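Local coordinates for pyridoxal kinase (Lactobacillus plantarum, PDB 3H74), which probably transfers the gamma-phosphate of ATP to the 5'-hydroxyl of pyridoxal, making pyridoxal 5'-phosphate, as a vitamin kinase of the ribokinase superfamily, at residues Ser22-Pro25 with Val26-Met30; Gln63-Ala66 with His67-Arg70; Val125-Met128 with Arg129-Ile132; Trp191-Glu194 with Ala195-Gln199; Gln252-Asp256 with Asp257-Val261. All coordinates share one frame; numbering follows the deposited sequence.

Contact 1 (Ser22-Pro25 with Val26-Met30); sequences SALP and VLTAM
Val26 folds back over the helical turn that precedes it, with its methyl CG2 3.3 Å from the carbonyl oxygen Ser22 O. The torsion explains the approach: CG1 stands anti to the backbone N (chi1 167°), leaving CG2 beside that N and hence close to Ser22 O, to which that N is hydrogen-bonded. The backbone bond itself, Val26 N to Ser22 O, is long at 3.3 Å. Just before it comes Pro25, whose ring nitrogen carries no hydrogen for the preceding turn, and the helix kinks there. Its carbonyl still works normally, Pro25 O accepting from Ala29 N at 2.9 Å. Helix 19-29 is the connecting helix of a beta-alpha-beta unit between the neighbouring parallel strands 4-13 and 32-42, and the residue types follow that setting. Ala23, small enough to lie close against Val8 and Glu10 of strand 4-13, has its CB 4.4 Å from Leu27 CD1, and Leu27 N donates to Ala23 O at 2.9 Å in a nearly straight bond (169°). Branched Val26 fills the side toward Val220 and Ile270 of two other helices. On the more exposed side, Thr28 returns its hydroxyl to the helix: OG1 gives a bond of 2.7 Å to Leu24 O from above the carbonyl plane, while Thr28 N reaches Leu24 O at 3.0 Å from the opposite face, so one oxygen serves two donors of the same residue.

Contact 2 (Gln63-Ala66 with His67-Arg70); sequences QVFA and HWTR
Val64 and Trp68, one turn apart on helix 61-70, lie side by side and point the same way, so that the methyl CG1 of Val64 rests on a face of the indole. This CH-pi contact puts Val64 CG1 3.5 Å from the centroid of the six-membered ring of Trp68. The valine presents CG1 because that branch is anti to the backbone N (chi1 175°), while Trp68 swings CG beside its own N (chi1 -68°), carrying the ring back along the helix. Phe65 meets the same indole differently: the rings meet obliquely, planes 66° apart, with Phe65 CE1 4.0 Å from Trp68 CZ3. Thr69 suits a helix surface because its hydroxyl can share a carbonyl; OG1 bonds to Phe65 O at 2.8 Å, opposite in face to Thr69 N. Arg70, bent at its third torsion, lays its guanidinium over the backbone of Ala66, whose small side chain leaves room: Arg70 NH1 is 3.6 Å from Ala66 CB. A water in the guanidinium plane links NH1 of Arg70 to Gln63 O. Val64, Phe65 and Trp68 all touch Leu37 of strand 32-42, while Phe65 also stacks on Tyr95 of helix 86-98.

Contact 3 (Val125-Met128 with Arg129-Ile132); sequences VAAM and RQLI
From Val125 to Ile132 the backbone makes regular i to i+4 bonds, with Arg129 N on Val125 O at 3.0 Å, Gln130 N on Ala126 O at 3.2 Å and Ile132 N on Met128 O at 2.9 Å. These residues lie in the C-terminal part of helix 122-131, which packs against helix 86-98 in the layered alpha/beta fold of the ribokinase superfamily. The side chains divide by direction. Toward the loops carrying Pro108 and Leu110 lies Met128, deposited as selenomethionine; its CG is anti to the backbone N (chi1 -171°), but the chain then bends twice and brings SE forward along the helix to Leu131 CD2, 3.9 Å away. The flexible, unbranched side chain can curl in this way to meet Leu131 while also touching Pro108 and Leu110. Leu131 itself also touches Thr93 of helix 86-98. The position of the Gln130 side chain, modelled too close to Ala127, is doubtful, though it lies on the side of helix 86-98. Arg129 combines an apolar stem with a charged end: extended from CG to NE, it passes Val125 and donates from NE to Leu148 O, with a weak bond from NH2 to Leu147 O. This outside grip helps to fix the flat group, whose face is met by a valine methyl: Val125 CG1 sits over the centre of the Arg129 guanidinium, 3.7 Å from CZ.

Contact 4 (Trp191-Glu194 with Ala195-Gln199); sequences WLDE and AGHVQ
Trp191 and Gln199 form a hydrogen-bonded pair near the tip of an antiparallel hairpin, made by strands 186-192 and 198-204 of the three-stranded sheet. Gln199 N meets Trp191 O at 2.7 Å almost head-on (175°), and Trp191 N returns a bond to Gln199 O. Beyond the non-hydrogen-bonded pair Leu192 and Val198, the chain reverses through a type I turn from Asp193 to Gly196 with a G1 beta bulge. Gly196 N donates to Asp193 O and Asp193 N to His197 O, and glycine readily takes the positive phi (81°) required at the bulge. Asp193 organises the tip because its short carboxylate can turn back over the backbone. With chi1 at 70°, CG lies between the backbone N and carbonyl carbon, and OD1 accepts His197 N at 2.9 Å from above the carboxylate plane, plus a weak bond from Ala195 N. The other oxygen, OD2, takes Gln199 NE2 at 2.9 Å and is joined by a water to His197 ND1. Gln199 therefore has two roles: its amide holds the aspartate, while its CB lies over a face of the indole, 3.6 Å from the centroid of the six-membered ring of Trp191. On the opposite sheet face Leu192 CD2 packs 3.8 Å from Val198 CG2. That pair faces helix 159-167, through Leu163 and Leu159 respectively, whereas Trp191 rests on Leu231, Ala232 and Leu235 of helix 231-251.

Contact 5 (Gln252-Asp256 with Asp257-Val261); sequences QNRTD and DRQGV
Asp257 is tied to the preceding segment by a water that accepts from its N and donates to Thr255 O. Arg258 then closes on Asp256. Its N donates to Asp256 OD1 at 2.9 Å, and its NE meets that oxygen from the other face of the carboxylate plane, also at 2.9 Å, while NH2 takes OD2 at 3.0 Å. The arginine chain bends at its third torsion to make this side-on salt bridge, and NH1 bonds Gly48 O. Gln259 follows, extended across a face of the Arg254 guanidinium, its NE2 3.5 Å from Arg254 NH2; a second water joins Gln259 O to Arg254 NH1 and Asp256 O. Gly260 O receives Arg254 NH1 at 2.8 Å, in the guanidinium plane but above the carbonyl plane, while Gln252 OE1 fixes the other edge by accepting both NE and NH2. An arginine suits this place because its planar, many-hydrogen end can span several acceptors at once. Val261 packs on Ala245 and Val246 of helix 231-251. Asp256 and Arg258 make an Asx turn, the side-chain oxygen taking the N two residues on, within the connection between helices 231-251 and 264-274.

The five contacts are separate local motifs spread over one chain, none touching another. Contacts 1 and 5 come closest, with nearest atoms about 6 Å apart and centres 20 Å apart; helix 264-274, which packs on contact 1, follows the loop of contact 5. That loop also bonds to Asn211, just ahead of the Gly-Thr-Gly-Asp sequence that in ribokinase-like kinases forms the anion hole, so contact 5 probably lies near the catalytic region; its centre is 38 Å from that of contact 2. A sulfate about 5 Å from the Thr28 side chain probably came from the crystallisation liquor. Contacts 2 and 3 both border helix 86-98, and contacts 4 and 5 helix 231-251, although the latter two centres are 37 Å apart.

Contact 1 (Ser22-Pro25 with Val26-Met30)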
loop_
_atom_site.group_PDB
_atom_site.type_symbol
_atom_site.label_atom_id
_atom_site.label_comp_id
_atom_site.label_asym_id
_atom_site.label_seq_id
_atom_site.Cartn_x
_atom_site.Cartn_y
_atom_site.Cartn_z
ATOM N N SER A 22 5.368 3.972 9.695
ATOM C CA SER A 22 5.199 2.559 10.018
ATOM C C SER A 22 5.915 1.647 9.022
ATOM O O SER A 22 6.410 0.589 9.404
ATOM C CB SER A 22 3.726 2.187 10.169
ATOM O OG SER A 22 3.009 2.497 8.998
ATOM N N ALA A 23 6.002 2.059 7.756
ATOM C CA ALA A 23 6.721 1.262 6.768
ATOM C C ALA A 23 8.211 1.164 7.091
ATOM O O ALA A 23 8.813 0.106 6.902
ATOM C CB ALA A 23 6.510 1.816 5.377
ATOM N N LEU A 24 8.807 2.252 7.573
ATOM C CA LEU A 24 10.232 2.248 7.890
ATOM C C LEU A 24 10.610 1.184 8.921
ATOM O O LEU A 24 11.492 0.362 8.655
ATOM C CB LEU A 24 10.725 3.640 8.315
ATOM C CG LEU A 24 11.645 4.355 7.330
ATOM C CD1 LEU A 24 11.828 5.798 7.754
ATOM C CD2 LEU A 24 13.001 3.646 7.207
ATOM N N PRO A 25 9.982 1.203 10.111
ATOM C CA PRO A 25 10.284 0.149 11.082
ATOM C C PRO A 25 10.019 -1.268 10.556
ATOM O O PRO A 25 10.850 -2.158 10.745
ATOM C CB PRO A 25 9.364 0.489 12.269
ATOM C CG PRO A 25 9.168 1.975 12.156
ATOM C CD PRO A 25 9.058 2.202 10.677
ATOM N N VAL A 26 8.890 -1.479 9.889
ATOM C CA VAL A 26 8.531 -2.805 9.419
ATOM C C VAL A 26 9.550 -3.346 8.411
ATOM O O VAL A 26 10.055 -4.463 8.553
ATOM C CB VAL A 26 7.098 -2.799 8.842
ATOM C CG1 VAL A 26 6.801 -4.081 8.065
ATOM C CG2 VAL A 26 6.079 -2.606 9.963
ATOM N N LEU A 27 9.872 -2.552 7.397
ATOM C CA LEU A 27 10.758 -3.023 6.347
ATOM C C LEU A 27 12.213 -3.091 6.806
ATOM O O LEU A 27 12.956 -3.971 6.388
ATOM C CB LEU A 27 10.566 -2.197 5.075
ATOM C CG LEU A 27 9.223 -2.508 4.390
ATOM C CD1 LEU A 27 8.821 -1.376 3.456
ATOM C CD2 LEU A 27 9.255 -3.844 3.655
ATOM N N THR A 28 12.609 -2.196 7.696
ATOM C CA THR A 28 13.927 -2.304 8.322
ATOM C C THR A 28 14.025 -3.626 9.090
ATOM O O THR A 28 15.011 -4.356 8.952
ATOM C CB THR A 28 14.201 -1.104 9.237
ATOM O OG1 THR A 28 14.191 0.090 8.452
ATOM C CG2 THR A 28 15.561 -1.220 9.922
ATOM N N ALA A 29 12.997 -3.960 9.867
ATOM C CA ALA A 29 13.010 -5.214 10.620
ATOM C C ALA A 29 13.083 -6.415 9.689
ATOM O O ALA A 29 13.663 -7.442 10.036
ATOM C CB ALA A 29 11.792 -5.306 11.524
HETATM N N MSE A 30 12.531 -6.287 8.495
HETATM C CA MSE A 30 12.558 -7.344 7.478
HETATM C C MSE A 30 13.845 -7.316 6.651
HETATM O O MSE A 30 13.890 -7.943 5.634
HETATM C CB MSE A 30 11.311 -7.228 6.559
HETATM C CG MSE A 30 9.944 -7.410 7.348
HETATM SE SE MSE A 30 8.248 -7.347 6.291
HETATM C CE MSE A 30 9.363 -8.668 5.264
#

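Contact 2 (Gln63-Ala66 with His67-Arg70)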
loop_
_atom_site.group_PDB
_atom_site.type_symbol
_atom_site.label_atom_id
_atom_site.label_comp_id
_atom_site.label_asym_id
_atom_site.label_seq_id
_atom_site.Cartn_x
_atom_site.Cartn_y
_atom_site.Cartn_z
ATOM N N GLN A 63 13.831 16.563 -8.393
ATOM C CA GLN A 63 15.226 16.779 -8.027
ATOM C C GLN A 63 15.844 15.562 -7.353
ATOM O O GLN A 63 17.013 15.249 -7.559
ATOM C CB GLN A 63 15.342 17.974 -7.103
ATOM C CG GLN A 63 14.756 19.261 -7.649
ATOM C CD GLN A 63 14.970 20.399 -6.691
ATOM O OE1 GLN A 63 16.100 20.683 -6.288
ATOM N NE2 GLN A 63 13.876 21.046 -6.293
ATOM N N VAL A 64 15.057 14.896 -6.508
ATOM C CA VAL A 64 15.491 13.644 -5.882
ATOM C C VAL A 64 15.817 12.606 -6.954
ATOM O O VAL A 64 16.900 12.036 -6.956
ATOM C CB VAL A 64 14.414 13.078 -4.922
ATOM C CG1 VAL A 64 14.838 11.724 -4.369
ATOM C CG2 VAL A 64 14.161 14.043 -3.782
ATOM N N PHE A 65 14.888 12.386 -7.878
ATOM C CA PHE A 65 15.100 11.390 -8.914
ATOM C C PHE A 65 16.283 11.753 -9.808
ATOM O O PHE A 65 17.066 10.880 -10.183
ATOM C CB PHE A 65 13.836 11.187 -9.744
ATOM C CG PHE A 65 12.670 10.624 -8.960
ATOM C CD1 PHE A 65 12.865 9.663 -7.963
ATOM C CD2 PHE A 65 11.378 11.049 -9.232
ATOM C CE1 PHE A 65 11.786 9.146 -7.242
ATOM C CE2 PHE A 65 10.296 10.530 -8.516
ATOM C CZ PHE A 65 10.513 9.583 -7.513
ATOM N N ALA A 66 16.429 13.042 -10.122
ATOM C CA ALA A 66 17.574 13.489 -10.925
ATOM C C ALA A 66 18.886 13.220 -10.190
ATOM O O ALA A 66 19.868 12.750 -10.779
ATOM C CB ALA A 66 17.442 14.957 -11.246
ATOM N N HIS A 67 18.907 13.508 -8.888
ATOM C CA HIS A 67 20.097 13.251 -8.093
ATOM C C HIS A 67 20.433 11.757 -8.035
ATOM O O HIS A 67 21.575 11.353 -8.276
ATOM C CB HIS A 67 19.965 13.830 -6.686
ATOM C CG HIS A 67 21.154 13.554 -5.832
ATOM N ND1 HIS A 67 21.072 13.332 -4.470
ATOM C CD2 HIS A 67 22.463 13.438 -6.156
ATOM C CE1 HIS A 67 22.284 13.107 -3.997
ATOM N NE2 HIS A 67 23.145 13.161 -4.998
ATOM N N TRP A 68 19.444 10.933 -7.694
ATOM C CA TRP A 68 19.680 9.497 -7.634
ATOM C C TRP A 68 20.191 8.953 -8.970
ATOM O O TRP A 68 21.064 8.091 -8.989
ATOM C CB TRP A 68 18.418 8.762 -7.221
ATOM C CG TRP A 68 17.980 9.007 -5.800
ATOM C CD1 TRP A 68 18.671 9.646 -4.811
ATOM C CD2 TRP A 68 16.757 8.567 -5.219
ATOM N NE1 TRP A 68 17.944 9.638 -3.640
ATOM C CE2 TRP A 68 16.765 8.974 -3.866
ATOM C CE3 TRP A 68 15.644 7.870 -5.714
ATOM C CZ2 TRP A 68 15.694 8.706 -3.002
ATOM C CZ3 TRP A 68 14.584 7.602 -4.857
ATOM C CH2 TRP A 68 14.621 8.017 -3.511
ATOM N N THR A 69 19.655 9.467 -10.075
ATOM C CA THR A 69 20.121 9.085 -11.410
ATOM C C THR A 69 21.599 9.447 -11.603
ATOM O O THR A 69 22.407 8.593 -11.982
ATOM C CB THR A 69 19.249 9.723 -12.498
ATOM O OG1 THR A 69 17.901 9.252 -12.358
ATOM C CG2 THR A 69 19.761 9.365 -13.900
ATOM N N ARG A 70 21.960 10.690 -11.293
ATOM C CA ARG A 70 23.356 11.130 -11.457
ATOM C C ARG A 70 24.299 10.339 -10.551
ATOM O O ARG A 70 25.443 10.073 -10.914
ATOM C CB ARG A 70 23.507 12.640 -11.195
ATOM C CG ARG A 70 22.740 13.564 -12.154
ATOM C CD ARG A 70 23.042 15.051 -11.942
ATOM N NE ARG A 70 22.915 15.425 -10.550
ATOM C CZ ARG A 70 21.829 15.941 -9.978
ATOM N NH1 ARG A 70 20.730 16.212 -10.674
ATOM N NH2 ARG A 70 21.849 16.204 -8.683
HETATM O O HOH W 1 18.865 17.157 -8.600
#

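Contact 3 (Val125-Met128 with Arg129-Ile132)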
loop_
_atom_site.group_PDB
_atom_site.type_symbol
_atom_site.label_atom_id
_atom_site.label_comp_id
_atom_site.label_asym_id
_atom_site.label_seq_id
_atom_site.Cartn_x
_atom_site.Cartn_y
_atom_site.Cartn_z
ATOM N N VAL A 125 -7.274 9.453 -11.120
ATOM C CA VAL A 125 -7.507 8.046 -11.434
ATOM C C VAL A 125 -6.741 7.640 -12.696
ATOM O O VAL A 125 -6.133 6.570 -12.746
ATOM C CB VAL A 125 -9.018 7.729 -11.596
ATOM C CG1 VAL A 125 -9.228 6.276 -11.946
ATOM C CG2 VAL A 125 -9.766 8.044 -10.305
ATOM N N ALA A 126 -6.774 8.499 -13.715
ATOM C CA ALA A 126 -6.058 8.228 -14.953
ATOM C C ALA A 126 -4.543 8.160 -14.719
ATOM O O ALA A 126 -3.863 7.285 -15.260
ATOM C CB ALA A 126 -6.403 9.268 -16.007
ATOM N N ALA A 127 -4.022 9.074 -13.901
ATOM C CA ALA A 127 -2.607 9.036 -13.548
ATOM C C ALA A 127 -2.244 7.736 -12.812
ATOM O O ALA A 127 -1.187 7.151 -13.049
ATOM C CB ALA A 127 -2.236 10.248 -12.716
HETATM N N MSE A 128 -3.142 7.279 -11.943
HETATM C CA MSE A 128 -2.927 6.042 -11.203
HETATM C C MSE A 128 -2.901 4.833 -12.143
HETATM O O MSE A 128 -2.095 3.919 -11.971
HETATM C CB MSE A 128 -4.007 5.864 -10.144
HETATM C CG MSE A 128 -3.724 4.705 -9.204
HETATM SE SE MSE A 128 -1.995 4.809 -8.296
HETATM C CE MSE A 128 -2.151 6.604 -7.580
ATOM N N ARG A 129 -3.768 4.839 -13.161
ATOM C CA ARG A 129 -3.782 3.746 -14.129
ATOM C C ARG A 129 -2.436 3.663 -14.871
ATOM O O ARG A 129 -2.007 2.637 -15.135
ATOM C CB ARG A 129 -4.938 3.925 -15.154
ATOM C CG ARG A 129 -6.361 3.702 -14.597
ATOM C CD ARG A 129 -7.402 3.797 -15.706
ATOM N NE ARG A 129 -8.735 3.757 -15.183
ATOM C CZ ARG A 129 -9.613 4.706 -15.317
ATOM N NH1 ARG A 129 -9.341 5.783 -16.000
ATOM N NH2 ARG A 129 -10.781 4.564 -14.812
ATOM N N GLN A 130 -1.811 4.780 -15.116
ATOM C CA GLN A 130 -0.464 4.762 -15.709
ATOM C C GLN A 130 0.609 4.213 -14.743
ATOM O O GLN A 130 1.399 3.446 -15.098
ATOM C CB GLN A 130 -0.043 6.163 -16.167
ATOM C CG GLN A 130 -0.601 7.192 -15.240
ATOM C CD GLN A 130 0.200 8.524 -15.048
ATOM O OE1 GLN A 130 0.031 9.458 -15.904
ATOM N NE2 GLN A 130 1.016 8.617 -13.937
ATOM N N LEU A 131 0.539 4.666 -13.508
ATOM C CA LEU A 131 1.506 4.261 -12.488
ATOM C C LEU A 131 1.448 2.751 -12.193
ATOM O O LEU A 131 2.437 2.191 -11.975
ATOM C CB LEU A 131 1.270 5.076 -11.195
ATOM C CG LEU A 131 2.128 4.715 -9.981
ATOM C CD1 LEU A 131 3.618 4.875 -10.324
ATOM C CD2 LEU A 131 1.745 5.646 -8.836
ATOM N N ILE A 132 0.263 2.163 -12.210
ATOM C CA ILE A 132 0.132 0.734 -11.913
ATOM C C ILE A 132 0.540 -0.184 -13.066
ATOM O O ILE A 132 0.666 -1.389 -12.875
ATOM C CB ILE A 132 -1.303 0.352 -11.446
ATOM C CG1 ILE A 132 -2.326 0.539 -12.578
ATOM C CG2 ILE A 132 -1.663 1.096 -10.145
ATOM C CD1 ILE A 132 -3.722 0.038 -12.249
#

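Contact 4 (Trp191-Glu194 with Ala195-Gln199)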
loop_
_atom_site.group_PDB
_atom_site.type_symbol
_atom_site.label_atom_id
_atom_site.label_comp_id
_atom_site.label_asym_id
_atom_site.label_seq_id
_atom_site.Cartn_x
_atom_site.Cartn_y
_atom_site.Cartn_z
ATOM N N TRP A 191 -7.749 -12.604 -5.166
ATOM C CA TRP A 191 -6.909 -12.477 -6.351
ATOM C C TRP A 191 -7.135 -13.680 -7.269
ATOM O O TRP A 191 -7.753 -14.673 -6.864
ATOM C CB TRP A 191 -5.429 -12.365 -5.952
ATOM C CG TRP A 191 -4.818 -13.658 -5.522
ATOM C CD1 TRP A 191 -3.983 -14.442 -6.259
ATOM C CD2 TRP A 191 -4.987 -14.325 -4.261
ATOM N NE1 TRP A 191 -3.630 -15.556 -5.547
ATOM C CE2 TRP A 191 -4.232 -15.513 -4.319
ATOM C CE3 TRP A 191 -5.704 -14.038 -3.089
ATOM C CZ2 TRP A 191 -4.163 -16.412 -3.253
ATOM C CZ3 TRP A 191 -5.641 -14.941 -2.029
ATOM C CH2 TRP A 191 -4.874 -16.109 -2.120
ATOM N N LEU A 192 -6.624 -13.590 -8.494
ATOM C CA LEU A 192 -6.713 -14.698 -9.445
ATOM C C LEU A 192 -5.445 -15.531 -9.405
ATOM O O LEU A 192 -4.344 -14.989 -9.475
ATOM C CB LEU A 192 -6.928 -14.171 -10.866
ATOM C CG LEU A 192 -8.212 -13.400 -11.181
ATOM C CD1 LEU A 192 -8.126 -12.809 -12.578
ATOM C CD2 LEU A 192 -9.461 -14.261 -11.029
ATOM N N ASP A 193 -5.588 -16.827 -9.309
ATOM C CA ASP A 193 -4.482 -17.738 -9.468
ATOM C C ASP A 193 -4.114 -17.887 -10.937
ATOM O O ASP A 193 -4.751 -17.338 -11.788
ATOM C CB ASP A 193 -4.732 -19.092 -8.751
ATOM C CG ASP A 193 -5.800 -19.961 -9.403
ATOM O OD1 ASP A 193 -6.213 -19.717 -10.475
ATOM O OD2 ASP A 193 -6.197 -20.861 -8.715
ATOM N N GLU A 194 -3.067 -18.657 -11.186
ATOM C CA GLU A 194 -2.589 -18.848 -12.537
ATOM C C GLU A 194 -3.618 -19.443 -13.501
ATOM O O GLU A 194 -3.548 -19.219 -14.675
ATOM C CB GLU A 194 -1.395 -19.739 -12.491
ATOM C CG GLU A 194 -0.223 -19.085 -12.015
ATOM C CD GLU A 194 0.980 -19.545 -12.818
ATOM O OE1 GLU A 194 0.947 -20.670 -13.294
ATOM O OE2 GLU A 194 1.866 -18.721 -13.093
ATOM N N ALA A 195 -4.544 -20.205 -12.935
ATOM C CA ALA A 195 -5.590 -20.888 -13.632
ATOM C C ALA A 195 -6.810 -20.013 -13.833
ATOM O O ALA A 195 -7.769 -20.413 -14.414
ATOM C CB ALA A 195 -5.938 -22.160 -12.893
ATOM N N GLY A 196 -6.725 -18.788 -13.328
ATOM C CA GLY A 196 -7.791 -17.799 -13.483
ATOM C C GLY A 196 -8.941 -17.969 -12.506
ATOM O O GLY A 196 -10.024 -17.409 -12.703
ATOM N N HIS A 197 -8.709 -18.751 -11.455
ATOM C CA HIS A 197 -9.714 -18.971 -10.428
ATOM C C HIS A 197 -9.531 -17.967 -9.299
ATOM O O HIS A 197 -8.402 -17.655 -8.909
ATOM C CB HIS A 197 -9.638 -20.398 -9.885
ATOM C CG HIS A 197 -9.914 -21.451 -10.912
ATOM N ND1 HIS A 197 -8.995 -22.420 -11.250
ATOM C CD2 HIS A 197 -11.005 -21.682 -11.680
ATOM C CE1 HIS A 197 -9.510 -23.206 -12.180
ATOM N NE2 HIS A 197 -10.728 -22.779 -12.459
ATOM N N VAL A 198 -10.649 -17.470 -8.783
ATOM C CA VAL A 198 -10.636 -16.512 -7.682
ATOM C C VAL A 198 -10.222 -17.222 -6.404
ATOM O O VAL A 198 -10.839 -18.213 -5.987
ATOM C CB VAL A 198 -12.012 -15.828 -7.494
ATOM C CG1 VAL A 198 -12.024 -14.941 -6.237
ATOM C CG2 VAL A 198 -12.375 -15.012 -8.723
ATOM N N GLN A 199 -9.153 -16.722 -5.799
ATOM C CA GLN A 199 -8.704 -17.219 -4.514
ATOM C C GLN A 199 -8.948 -16.165 -3.444
ATOM O O GLN A 199 -9.042 -14.972 -3.736
ATOM C CB GLN A 199 -7.225 -17.608 -4.565
ATOM C CG GLN A 199 -6.883 -18.718 -5.564
ATOM C CD GLN A 199 -7.613 -20.027 -5.295
ATOM O OE1 GLN A 199 -8.010 -20.322 -4.163
ATOM N NE2 GLN A 199 -7.794 -20.821 -6.343
HETATM O O HOH W 2 -7.132 -23.229 -9.327
#

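Contact 5 (Gln252-Asp256 with Asp257-Val261)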
loop_
_atom_site.group_PDB
_atom_site.type_symbol
_atom_site.label_atom_id
_atom_site.label_comp_id
_atom_site.label_asym_id
_atom_site.label_seq_id
_atom_site.Cartn_x
_atom_site.Cartn_y
_atom_site.Cartn_z
ATOM N N GLN A 252 -4.204 -2.379 23.732
ATOM C CA GLN A 252 -3.543 -1.240 24.347
ATOM C C GLN A 252 -4.508 -0.264 25.013
ATOM O O GLN A 252 -4.066 0.655 25.707
ATOM C CB GLN A 252 -2.656 -0.520 23.329
ATOM C CG GLN A 252 -1.398 -1.301 23.029
ATOM C CD GLN A 252 -0.525 -0.665 21.974
ATOM O OE1 GLN A 252 -0.822 0.414 21.476
ATOM N NE2 GLN A 252 0.562 -1.350 21.624
ATOM N N ASN A 253 -5.811 -0.460 24.813
ATOM C CA ASN A 253 -6.837 0.363 25.476
ATOM C C ASN A 253 -6.493 1.845 25.348
ATOM O O ASN A 253 -6.397 2.581 26.337
ATOM C CB ASN A 253 -6.999 -0.040 26.956
ATOM C CG ASN A 253 -7.406 -1.496 27.132
ATOM O OD1 ASN A 253 -8.052 -2.090 26.265
ATOM N ND2 ASN A 253 -7.030 -2.078 28.264
ATOM N N ARG A 254 -6.302 2.279 24.110
ATOM C CA ARG A 254 -5.775 3.611 23.838
ATOM C C ARG A 254 -6.793 4.700 24.108
ATOM O O ARG A 254 -7.975 4.528 23.841
ATOM C CB ARG A 254 -5.321 3.701 22.388
ATOM C CG ARG A 254 -4.143 2.807 22.081
ATOM C CD ARG A 254 -3.814 2.914 20.619
ATOM N NE ARG A 254 -2.591 2.218 20.256
ATOM C CZ ARG A 254 -2.037 2.304 19.051
ATOM N NH1 ARG A 254 -2.616 3.050 18.116
ATOM N NH2 ARG A 254 -0.922 1.640 18.799
ATOM N N THR A 255 -6.311 5.820 24.637
ATOM C CA THR A 255 -7.158 6.991 24.846
ATOM C C THR A 255 -7.263 7.828 23.574
ATOM O O THR A 255 -8.255 8.530 23.374
ATOM C CB THR A 255 -6.643 7.881 25.992
ATOM O OG1 THR A 255 -5.265 8.193 25.769
ATOM C CG2 THR A 255 -6.794 7.176 27.333
ATOM N N ASP A 256 -6.237 7.751 22.725
ATOM C CA ASP A 256 -6.208 8.498 21.465
ATOM C C ASP A 256 -6.394 7.523 20.301
ATOM O O ASP A 256 -5.485 6.743 19.987
ATOM C CB ASP A 256 -4.881 9.258 21.337
ATOM C CG ASP A 256 -4.853 10.229 20.157
ATOM O OD1 ASP A 256 -5.668 10.087 19.221
ATOM O OD2 ASP A 256 -3.992 11.136 20.167
ATOM N N ASP A 257 -7.561 7.574 19.666
ATOM C CA ASP A 257 -7.860 6.665 18.554
ATOM C C ASP A 257 -7.255 7.076 17.209
ATOM O O ASP A 257 -7.494 6.421 16.199
ATOM C CB ASP A 257 -9.372 6.405 18.424
ATOM C CG ASP A 257 -10.159 7.626 17.972
ATOM O OD1 ASP A 257 -9.564 8.683 17.670
ATOM O OD2 ASP A 257 -11.408 7.521 17.924
ATOM N N ARG A 258 -6.471 8.151 17.192
ATOM C CA ARG A 258 -5.885 8.634 15.938
ATOM C C ARG A 258 -4.590 7.923 15.550
ATOM O O ARG A 258 -4.312 7.761 14.362
ATOM C CB ARG A 258 -5.687 10.146 15.990
ATOM C CG ARG A 258 -6.996 10.904 16.157
ATOM C CD ARG A 258 -6.788 12.362 16.510
ATOM N NE ARG A 258 -6.099 12.531 17.777
ATOM C CZ ARG A 258 -5.932 13.702 18.378
ATOM N NH1 ARG A 258 -6.442 14.799 17.834
ATOM N NH2 ARG A 258 -5.276 13.772 19.527
ATOM N N GLN A 259 -3.805 7.501 16.539
ATOM C CA GLN A 259 -2.542 6.830 16.264
ATOM C C GLN A 259 -2.760 5.553 15.461
ATOM O O GLN A 259 -3.702 4.810 15.715
ATOM C CB GLN A 259 -1.818 6.505 17.568
ATOM C CG GLN A 259 -0.428 5.909 17.379
ATOM C CD GLN A 259 0.250 5.582 18.686
ATOM O OE1 GLN A 259 0.037 6.266 19.687
ATOM N NE2 GLN A 259 1.087 4.545 18.688
ATOM N N GLY A 260 -1.884 5.303 14.500
ATOM C CA GLY A 260 -1.973 4.108 13.696
ATOM C C GLY A 260 -1.753 2.816 14.467
ATOM O O GLY A 260 -1.349 2.811 15.638
ATOM N N VAL A 261 -2.017 1.709 13.773
ATOM C CA VAL A 261 -1.960 0.368 14.360
ATOM C C VAL A 261 -0.627 0.082 15.064
ATOM O O VAL A 261 0.444 0.500 14.601
ATOM C CB VAL A 261 -2.313 -0.692 13.275
ATOM C CG1 VAL A 261 -1.252 -0.778 12.206
ATOM C CG2 VAL A 261 -2.575 -2.030 13.858
HETATM O O HOH W 3 -5.025 4.698 18.118
HETATM O O HOH W 4 1.394 2.398 16.846
HETATM O O HOH W 5 -9.574 9.320 20.762
#